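PDB 3Q48: chaperone CupB2 from Pseudomonas aeruginosa, which probably acts as a periplasmic chaperone in fimbrium assembly, helping pilus subunits to fold. Local coordinates for residues A[187-192]-A[229-234]; A[153-158]-A[181-186]; A[55-60]-A[86-91]. All blocks are in the same frame, centred on the assembly; numbering follows the deposited sequence.

How the contacts relate
From the N terminus, contact 3 comes first: 86-91 returns to 55-60 and closes a loop of 25 residues in the N-terminal domain, between the neighbouring strands 58-65 and 80-89. Contact 2 follows. It ties the connection between strands 136-145 and 160-163 to the run-in to strand 185-194. Contact 1 is last and pairs that strand with 227-233 in the C-terminal sheet. The three loops run in series; none nests in or crosses another. Contacts 1 and 2 touch, with Tyr230 OH 2.5 Å from Ala156 O, a probable hydrogen bond. Contact 3 lies on the opposite side of the chain's centre, its centre about 35 Å from that of contact 1.

Contact 1: A[187-192]-A[229-234]; sequences FASVEL and RYEVIN
Phe187 pushes the edge of its ring toward the face of Tyr230 in an offset edge-to-face pair. The ring planes stand at 82° and the centroids are 5.8 Å apart. Phe187 CE1 leads, 3.8 Å from Tyr230 CD1. With CG beside its backbone N (chi1 -54°), the Phe187 ring lies alongside Val232, and CG1 of that valine packs 3.8 Å from Phe187 CD1. Phe187 thus fills the hollow between Tyr230 and Val232. Val190 adds a smaller bump, its CG2 against Tyr230 CB.

The strands are antiparallel. Ala188 N, Glu231 N, Glu191 N and Arg229 N all donate across the gap. The straightest of these bonds is Arg229 N to Glu191 O, 2.7 Å at 172°. A beta bulge between Phe187 and Ser189 shifts the register by one residue. At this corner Ala188 CB meets Ile233 CD1 at 4.1 Å.

The other face carries Ser189, Glu191, Arg229 and Glu231. Ser189 OG rests on the CG of Glu231, 3.7 Å away. One water joins Ser189 OG to Arg229 O. A second donates to both Glu191 OE1 and Glu231 OE2, bridging two like-charged carboxylates. The stronger partners of the charged ends lie on strand 239-245: Arg239 for Glu231 and Asp243 for Arg229.

The pair forms the middle of a four-stranded antiparallel sheet in the C-terminal domain of the Ig-like chaperone fold. Strand 197-206 flanks 185-194, and strand 239-245 flanks 227-233.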
loop_
_atom_site.group_PDB
_atom_site.type_symbol
_atom_site.label_atom_id
_atom_site.label_comp_id
_atom_site.label_asym_id
_atom_site.label_seq_id
_atom_site.Cartn_x
_atom_site.Cartn_y
_atom_site.Cartn_z
ATOM N N PHE A 187 6.222 5.478 2.322
ATOM C CA PHE A 187 6.825 6.197 3.436
ATOM C C PHE A 187 5.810 6.492 4.538
ATOM O O PHE A 187 4.770 7.116 4.250
ATOM C CB PHE A 187 7.386 7.551 2.980
ATOM C CG PHE A 187 8.344 7.465 1.838
ATOM C CD1 PHE A 187 9.693 7.208 2.060
ATOM C CD2 PHE A 187 7.908 7.714 0.529
ATOM C CE1 PHE A 187 10.584 7.133 0.983
ATOM C CE2 PHE A 187 8.801 7.659 -0.551
ATOM C CZ PHE A 187 10.134 7.370 -0.325
ATOM N N ALA A 188 6.109 6.096 5.779
ATOM C CA ALA A 188 5.283 6.503 6.912
ATOM C C ALA A 188 5.658 7.898 7.348
ATOM O O ALA A 188 4.858 8.587 8.010
ATOM C CB ALA A 188 5.430 5.527 8.097
ATOM N N SER A 189 6.884 8.314 7.016
ATOM C CA SER A 189 7.343 9.662 7.377
ATOM C C SER A 189 8.587 9.953 6.637
ATOM O O SER A 189 9.349 9.038 6.350
ATOM C CB SER A 189 7.622 9.797 8.888
ATOM O OG SER A 189 8.708 8.980 9.286
ATOM N N VAL A 190 8.781 11.230 6.317
ATOM C CA VAL A 190 9.969 11.725 5.648
ATOM C C VAL A 190 10.306 13.003 6.364
ATOM O O VAL A 190 9.433 13.792 6.661
ATOM C CB VAL A 190 9.659 12.037 4.166
ATOM C CG1 VAL A 190 10.874 12.716 3.419
ATOM C CG2 VAL A 190 9.216 10.770 3.484
ATOM N N GLU A 191 11.578 13.211 6.656
ATOM C CA GLU A 191 11.991 14.325 7.489
ATOM C C GLU A 191 13.307 14.815 6.979
ATOM O O GLU A 191 14.167 13.995 6.607
ATOM C CB GLU A 191 12.179 13.898 8.966
ATOM C CG GLU A 191 11.040 13.110 9.554
ATOM C CD GLU A 191 11.244 12.728 11.006
ATOM O OE1 GLU A 191 12.325 12.250 11.387
ATOM O OE2 GLU A 191 10.298 12.894 11.782
ATOM N N LEU A 192 13.444 16.146 6.987
ATOM C CA LEU A 192 14.711 16.864 6.825
ATOM C C LEU A 192 15.293 17.090 8.207
ATOM O O LEU A 192 14.558 17.458 9.123
ATOM C CB LEU A 192 14.502 18.230 6.127
ATOM C CG LEU A 192 13.913 18.186 4.705
ATOM C CD1 LEU A 192 14.101 19.512 3.965
ATOM C CD2 LEU A 192 14.538 17.026 3.892
ATOM N N ARG A 229 15.741 11.770 6.574
ATOM C CA ARG A 229 15.475 10.536 7.357
ATOM C C ARG A 229 14.106 10.055 7.002
ATOM O O ARG A 229 13.130 10.832 7.065
ATOM C CB ARG A 229 15.518 10.812 8.856
ATOM C CG ARG A 229 15.053 9.648 9.746
ATOM C CD ARG A 229 15.406 9.926 11.223
ATOM N NE ARG A 229 16.847 9.983 11.422
ATOM C CZ ARG A 229 17.458 10.207 12.583
ATOM N NH1 ARG A 229 16.754 10.404 13.696
ATOM N NH2 ARG A 229 18.795 10.247 12.621
ATOM N N TYR A 230 14.001 8.785 6.618
ATOM C CA TYR A 230 12.726 8.315 6.196
ATOM C C TYR A 230 12.413 6.906 6.656
ATOM O O TYR A 230 13.325 6.070 6.799
ATOM C CB TYR A 230 12.598 8.457 4.672
ATOM C CG TYR A 230 13.642 7.742 3.826
ATOM C CD1 TYR A 230 13.443 6.432 3.431
ATOM C CD2 TYR A 230 14.822 8.393 3.403
ATOM C CE1 TYR A 230 14.385 5.760 2.618
ATOM C CE2 TYR A 230 15.786 7.730 2.611
ATOM C CZ TYR A 230 15.545 6.407 2.221
ATOM O OH TYR A 230 16.439 5.693 1.444
ATOM N N GLU A 231 11.118 6.629 6.867
ATOM C CA GLU A 231 10.680 5.343 7.353
ATOM C C GLU A 231 9.773 4.755 6.332
ATOM O O GLU A 231 8.856 5.432 5.860
ATOM C CB GLU A 231 9.883 5.462 8.656
ATOM C CG GLU A 231 10.691 5.963 9.839
ATOM C CD GLU A 231 9.959 5.900 11.187
ATOM O OE1 GLU A 231 8.871 5.283 11.283
ATOM O OE2 GLU A 231 10.479 6.461 12.167
ATOM N N VAL A 232 9.963 3.474 6.036
ATOM C CA VAL A 232 9.179 2.854 5.042
ATOM C C VAL A 232 8.435 1.658 5.592
ATOM O O VAL A 232 8.928 1.007 6.482
ATOM C CB VAL A 232 10.083 2.462 3.857
ATOM C CG1 VAL A 232 10.720 3.750 3.249
ATOM C CG2 VAL A 232 11.134 1.562 4.309
ATOM N N ILE A 233 7.255 1.369 5.047
ATOM C CA ILE A 233 6.424 0.268 5.461
ATOM C C ILE A 233 6.756 -0.974 4.645
ATOM O O ILE A 233 6.675 -0.967 3.411
ATOM C CB ILE A 233 4.940 0.658 5.318
ATOM C CG1 ILE A 233 4.644 1.873 6.192
ATOM C CG2 ILE A 233 3.988 -0.491 5.774
ATOM C CD1 ILE A 233 3.558 2.819 5.663
ATOM N N ASN A 234 7.119 -2.060 5.318
ATOM C CA ASN A 234 7.445 -3.293 4.635
ATOM C C ASN A 234 6.172 -4.055 4.277
ATOM O O ASN A 234 5.091 -3.586 4.548
ATOM C CB ASN A 234 8.440 -4.129 5.482
ATOM C CG ASN A 234 7.858 -4.615 6.826
ATOM O OD1 ASN A 234 6.653 -4.760 6.995
ATOM N ND2 ASN A 234 8.739 -4.877 7.791
HETATM O O HOH W 1 11.201 10.008 9.399
HETATM O O HOH W 2 11.838 9.191 11.796
#

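Contact 2: A[153-158]-A[181-186]; sequences DSAAGK and TPYYVS
This is a buried apolar contact between a loop and the start of a strand, with no hydrogen bond across it. Segment 153-158 lies in the connection from strand 136-145, the last of the N-terminal sheet, to strand 160-163 of the C-terminal domain. There Ala155 meets Thr181, Tyr183 and Val185 on the lead-in to strand 185-194.

The residues 153-156 have helical backbone angles without regular helical bonding. Their turn points the methyl of Ala155 at the other segment. Its CB lies 3.7 Å from Tyr183 CD2, the ring carbon nearest to it. The same methyl sits 4.1 Å from Val185 CG2 and 3.9 Å from Thr181 OG1. One methyl thus touches three side chains.

Ala156 takes the other branch of the valine, its CB 4.1 Å from Val185 CG1. With CG1 anti to the backbone N (chi1 173°), CG1 faces Ala156 and CG2 faces Ala155. At the outer end, CB of Lys158 passes 4.1 Å from Thr181 CG2. Lys158 N also closes the turn by bonding to Ala155 O.

Thr181 OG1 accepts from Tyr183 N at 3.3 Å, which makes an ST turn. The same hydroxyl bonds to Asn179, and Asn179 ND2 reaches Tyr183 O.

The chemistry is therefore divided. Alanine methyls, valine branches, the tyrosine ring and the threonine make the join. Thr181 is held locally, while Tyr183 OH bonds to Ser151 N in the chain leading into 153-158. These bonds probably help to hold the surface on which Ala155 rests.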
loop_
_atom_site.group_PDB
_atom_site.type_symbol
_atom_site.label_atom_id
_atom_site.label_comp_id
_atom_site.label_asym_id
_atom_site.label_seq_id
_atom_site.Cartn_x
_atom_site.Cartn_y
_atom_site.Cartn_z
ATOM N N ASP A 153 13.088 -5.852 -0.194
ATOM C CA ASP A 153 13.712 -5.442 1.057
ATOM C C ASP A 153 14.873 -4.438 0.875
ATOM O O ASP A 153 15.200 -3.675 1.837
ATOM C CB ASP A 153 14.065 -6.671 1.912
ATOM C CG ASP A 153 12.780 -7.371 2.477
ATOM O OD1 ASP A 153 11.845 -6.634 2.923
ATOM O OD2 ASP A 153 12.666 -8.635 2.453
ATOM N N SER A 154 15.435 -4.371 -0.347
ATOM C CA SER A 154 16.562 -3.496 -0.592
ATOM C C SER A 154 16.145 -2.154 -1.179
ATOM O O SER A 154 16.975 -1.237 -1.326
ATOM C CB SER A 154 17.549 -4.167 -1.542
ATOM O OG SER A 154 17.854 -5.496 -1.115
ATOM N N ALA A 155 14.870 -2.019 -1.506
ATOM C CA ALA A 155 14.485 -0.936 -2.386
ATOM C C ALA A 155 14.631 0.451 -1.744
ATOM O O ALA A 155 15.232 1.379 -2.345
ATOM C CB ALA A 155 13.096 -1.160 -2.939
ATOM N N ALA A 156 14.093 0.594 -0.527
ATOM C CA ALA A 156 14.046 1.906 0.141
ATOM C C ALA A 156 15.458 2.486 0.211
ATOM O O ALA A 156 15.636 3.715 0.148
ATOM C CB ALA A 156 13.475 1.776 1.531
ATOM N N GLY A 157 16.450 1.603 0.325
ATOM C CA GLY A 157 17.834 2.048 0.387
ATOM C C GLY A 157 18.515 2.408 -0.940
ATOM O O GLY A 157 19.716 2.715 -0.929
ATOM N N LYS A 158 17.805 2.352 -2.078
ATOM C CA LYS A 158 18.423 2.763 -3.349
ATOM C C LYS A 158 17.803 4.067 -3.837
ATOM O O LYS A 158 18.095 4.557 -4.906
ATOM C CB LYS A 158 18.338 1.661 -4.433
ATOM C CG LYS A 158 18.905 0.334 -3.976
ATOM C CD LYS A 158 18.685 -0.807 -4.985
ATOM C CE LYS A 158 18.869 -2.162 -4.240
ATOM N NZ LYS A 158 19.150 -3.350 -5.101
ATOM N N THR A 181 13.900 1.695 -8.828
ATOM C CA THR A 181 13.679 0.279 -8.557
ATOM C C THR A 181 12.313 -0.204 -9.094
ATOM O O THR A 181 11.458 0.622 -9.455
ATOM C CB THR A 181 13.665 -0.034 -6.985
ATOM O OG1 THR A 181 12.388 0.326 -6.421
ATOM C CG2 THR A 181 14.781 0.670 -6.251
ATOM N N PRO A 182 12.091 -1.544 -9.134
ATOM C CA PRO A 182 10.766 -1.995 -9.635
ATOM C C PRO A 182 9.613 -1.972 -8.642
ATOM O O PRO A 182 8.493 -2.335 -9.018
ATOM C CB PRO A 182 11.031 -3.426 -10.210
ATOM C CG PRO A 182 12.374 -3.886 -9.634
ATOM C CD PRO A 182 13.111 -2.625 -9.115
ATOM N N TYR A 183 9.849 -1.496 -7.405
ATOM C CA TYR A 183 8.920 -1.656 -6.273
ATOM C C TYR A 183 8.317 -0.341 -5.865
ATOM O O TYR A 183 8.969 0.688 -5.918
ATOM C CB TYR A 183 9.653 -2.208 -5.066
ATOM C CG TYR A 183 10.433 -3.437 -5.353
ATOM C CD1 TYR A 183 9.817 -4.693 -5.322
ATOM C CD2 TYR A 183 11.799 -3.361 -5.668
ATOM C CE1 TYR A 183 10.537 -5.880 -5.617
ATOM C CE2 TYR A 183 12.507 -4.510 -5.987
ATOM C CZ TYR A 183 11.874 -5.759 -5.951
ATOM O OH TYR A 183 12.614 -6.886 -6.248
ATOM N N TYR A 184 7.078 -0.369 -5.411
ATOM C CA TYR A 184 6.551 0.788 -4.708
ATOM C C TYR A 184 7.344 0.905 -3.419
ATOM O O TYR A 184 7.823 -0.116 -2.861
ATOM C CB TYR A 184 5.028 0.628 -4.444
ATOM C CG TYR A 184 4.216 0.804 -5.732
ATOM C CD1 TYR A 184 3.683 2.044 -6.073
ATOM C CD2 TYR A 184 4.043 -0.259 -6.628
ATOM C CE1 TYR A 184 2.978 2.209 -7.295
ATOM C CE2 TYR A 184 3.354 -0.114 -7.809
ATOM C CZ TYR A 184 2.832 1.122 -8.147
ATOM O OH TYR A 184 2.173 1.279 -9.346
ATOM N N VAL A 185 7.534 2.130 -2.948
ATOM C CA VAL A 185 8.122 2.313 -1.648
ATOM C C VAL A 185 7.180 3.214 -0.933
ATOM O O VAL A 185 6.916 4.300 -1.399
ATOM C CB VAL A 185 9.547 2.916 -1.778
ATOM C CG1 VAL A 185 10.187 3.312 -0.313
ATOM C CG2 VAL A 185 10.431 1.949 -2.555
ATOM N N SER A 186 6.622 2.754 0.170
ATOM C CA SER A 186 5.676 3.564 0.960
ATOM C C SER A 186 6.360 4.172 2.165
ATOM O O SER A 186 7.002 3.452 2.931
ATOM C CB SER A 186 4.499 2.697 1.438
ATOM O OG SER A 186 3.859 2.155 0.300
#

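Contact 3: A[55-60]-A[86-91]; sequences GTPVLA and VTRVEP
The extended chain of Arg88 swings its guanidinium over the ring of Pro57, starting with CG anti to the backbone N (chi1 -160°) and staying stretched as far as NE. Pro57 CB lies over one face of that flat group, 3.4 Å above the plane and offset toward its rim. Arg88 NH2 comes 3.3 Å from Pro57 CG. The two side chains run side by side and point the same way. The guanidinium also has an ionic partner in its own segment: Arg88 NH1 forms a salt bridge with Glu90 OE1 at 2.9 Å, and the Glu90 carboxylate meets the edge of the group. Together the proline and the glutamate probably limit its rotation.

Next to this, the Pro57 and Pro91 rings meet CD to CD at 3.8 Å. Pro91 CB also rests against Gly55 O.

The backbones pair as antiparallel strands. Ala60 N and Thr87 O are paired, as are Thr87 N and Ala60 O. Val89 N donates to Val58 O at 2.9 Å. The reverse bond, Val58 N to Val89 O, is weak, at 3.4 Å. Asn52 ND2 also bonds to Val89 O.

Val58, Ala60, Thr87 and Val89 share one face. There Val89 CG2 packs 3.9 Å from Ala60 CB, and Val58 CG2 lies against Val89 CB.

This is an antiparallel strand pair of the Ig-like N-terminal domain of a PapD-type chaperone. Strand 112-121 flanks 58-65, through a backbone hydrogen bond between Leu59 and Val121. Strand 93-101 flanks 80-89, with Thr87 touching Ala95 and Leu97.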
loop_
_atom_site.group_PDB
_atom_site.type_symbol
_atom_site.label_atom_id
_atom_site.label_comp_id
_atom_site.label_asym_id
_atom_site.label_seq_id
_atom_site.Cartn_x
_atom_site.Cartn_y
_atom_site.Cartn_z
ATOM N N GLY A 55 -19.640 -6.067 19.350
ATOM C CA GLY A 55 -20.515 -7.072 19.938
ATOM C C GLY A 55 -21.742 -7.381 19.101
ATOM O O GLY A 55 -22.575 -8.186 19.536
ATOM N N THR A 56 -21.867 -6.736 17.925
ATOM C CA THR A 56 -22.964 -7.000 16.955
ATOM C C THR A 56 -22.449 -7.576 15.629
ATOM O O THR A 56 -21.388 -7.187 15.162
ATOM C CB THR A 56 -23.818 -5.711 16.606
ATOM O OG1 THR A 56 -22.963 -4.676 16.125
ATOM C CG2 THR A 56 -24.556 -5.193 17.796
ATOM N N PRO A 57 -23.219 -8.470 14.983
ATOM C CA PRO A 57 -22.819 -8.842 13.590
ATOM C C PRO A 57 -22.790 -7.653 12.602
ATOM O O PRO A 57 -23.567 -6.720 12.740
ATOM C CB PRO A 57 -23.892 -9.859 13.158
ATOM C CG PRO A 57 -25.035 -9.673 14.133
ATOM C CD PRO A 57 -24.418 -9.195 15.433
ATOM N N VAL A 58 -21.911 -7.707 11.604
ATOM C CA VAL A 58 -21.813 -6.684 10.587
ATOM C C VAL A 58 -21.691 -7.368 9.254
ATOM O O VAL A 58 -21.158 -8.482 9.181
ATOM C CB VAL A 58 -20.551 -5.831 10.773
ATOM C CG1 VAL A 58 -20.394 -5.418 12.227
ATOM C CG2 VAL A 58 -19.316 -6.587 10.333
ATOM N N LEU A 59 -22.165 -6.711 8.194
ATOM C CA LEU A 59 -21.865 -7.164 6.845
ATOM C C LEU A 59 -20.627 -6.472 6.332
ATOM O O LEU A 59 -20.462 -5.253 6.454
ATOM C CB LEU A 59 -23.032 -6.953 5.864
ATOM C CG LEU A 59 -24.381 -7.645 6.070
ATOM C CD1 LEU A 59 -25.443 -7.220 5.017
ATOM C CD2 LEU A 59 -24.242 -9.130 6.120
ATOM N N ALA A 60 -19.749 -7.259 5.736
ATOM C CA ALA A 60 -18.548 -6.717 5.148
ATOM C C ALA A 60 -18.604 -6.905 3.641
ATOM O O ALA A 60 -18.684 -8.028 3.172
ATOM C CB ALA A 60 -17.319 -7.403 5.722
ATOM N N VAL A 86 -19.623 -10.092 -0.166
ATOM C CA VAL A 86 -20.348 -9.587 0.973
ATOM C C VAL A 86 -20.324 -10.707 2.010
ATOM O O VAL A 86 -20.625 -11.884 1.714
ATOM C CB VAL A 86 -21.831 -9.246 0.613
ATOM C CG1 VAL A 86 -22.491 -8.427 1.735
ATOM C CG2 VAL A 86 -21.953 -8.468 -0.724
ATOM N N THR A 87 -19.964 -10.357 3.237
ATOM C CA THR A 87 -19.891 -11.371 4.281
ATOM C C THR A 87 -20.354 -10.883 5.685
ATOM O O THR A 87 -20.199 -9.736 6.080
ATOM C CB THR A 87 -18.538 -12.134 4.220
ATOM O OG1 THR A 87 -18.537 -13.177 5.188
ATOM C CG2 THR A 87 -17.389 -11.242 4.476
ATOM N N ARG A 88 -21.058 -11.752 6.376
ATOM C CA ARG A 88 -21.383 -11.547 7.754
ATOM C C ARG A 88 -20.136 -11.852 8.596
ATOM O O ARG A 88 -19.406 -12.826 8.330
ATOM C CB ARG A 88 -22.461 -12.538 8.136
ATOM C CG ARG A 88 -23.224 -12.150 9.367
ATOM C CD ARG A 88 -23.982 -13.351 9.905
ATOM N NE ARG A 88 -25.081 -12.863 10.736
ATOM C CZ ARG A 88 -25.112 -12.984 12.051
ATOM N NH1 ARG A 88 -24.119 -13.613 12.681
ATOM N NH2 ARG A 88 -26.139 -12.485 12.720
ATOM N N VAL A 89 -19.894 -11.038 9.612
ATOM C CA VAL A 89 -18.762 -11.261 10.469
ATOM C C VAL A 89 -19.320 -11.277 11.883
ATOM O O VAL A 89 -19.860 -10.276 12.340
ATOM C CB VAL A 89 -17.716 -10.139 10.294
ATOM C CG1 VAL A 89 -16.415 -10.493 11.007
ATOM C CG2 VAL A 89 -17.461 -9.823 8.779
ATOM N N GLU A 90 -19.182 -12.412 12.562
ATOM C CA GLU A 90 -19.691 -12.590 13.905
ATOM C C GLU A 90 -19.176 -11.535 14.863
ATOM O O GLU A 90 -18.093 -10.994 14.664
ATOM C CB GLU A 90 -19.318 -13.963 14.510
ATOM C CG GLU A 90 -19.913 -15.200 13.870
ATOM C CD GLU A 90 -21.422 -15.140 13.647
ATOM O OE1 GLU A 90 -22.177 -14.716 14.554
ATOM O OE2 GLU A 90 -21.846 -15.538 12.541
ATOM N N PRO A 91 -19.952 -11.259 15.923
ATOM C CA PRO A 91 -19.407 -10.517 17.058
ATOM C C PRO A 91 -18.155 -11.210 17.619
ATOM O O PRO A 91 -18.150 -12.429 17.830
ATOM C CB PRO A 91 -20.553 -10.521 18.084
ATOM C CG PRO A 91 -21.667 -11.323 17.465
ATOM C CD PRO A 91 -21.408 -11.419 16.006
#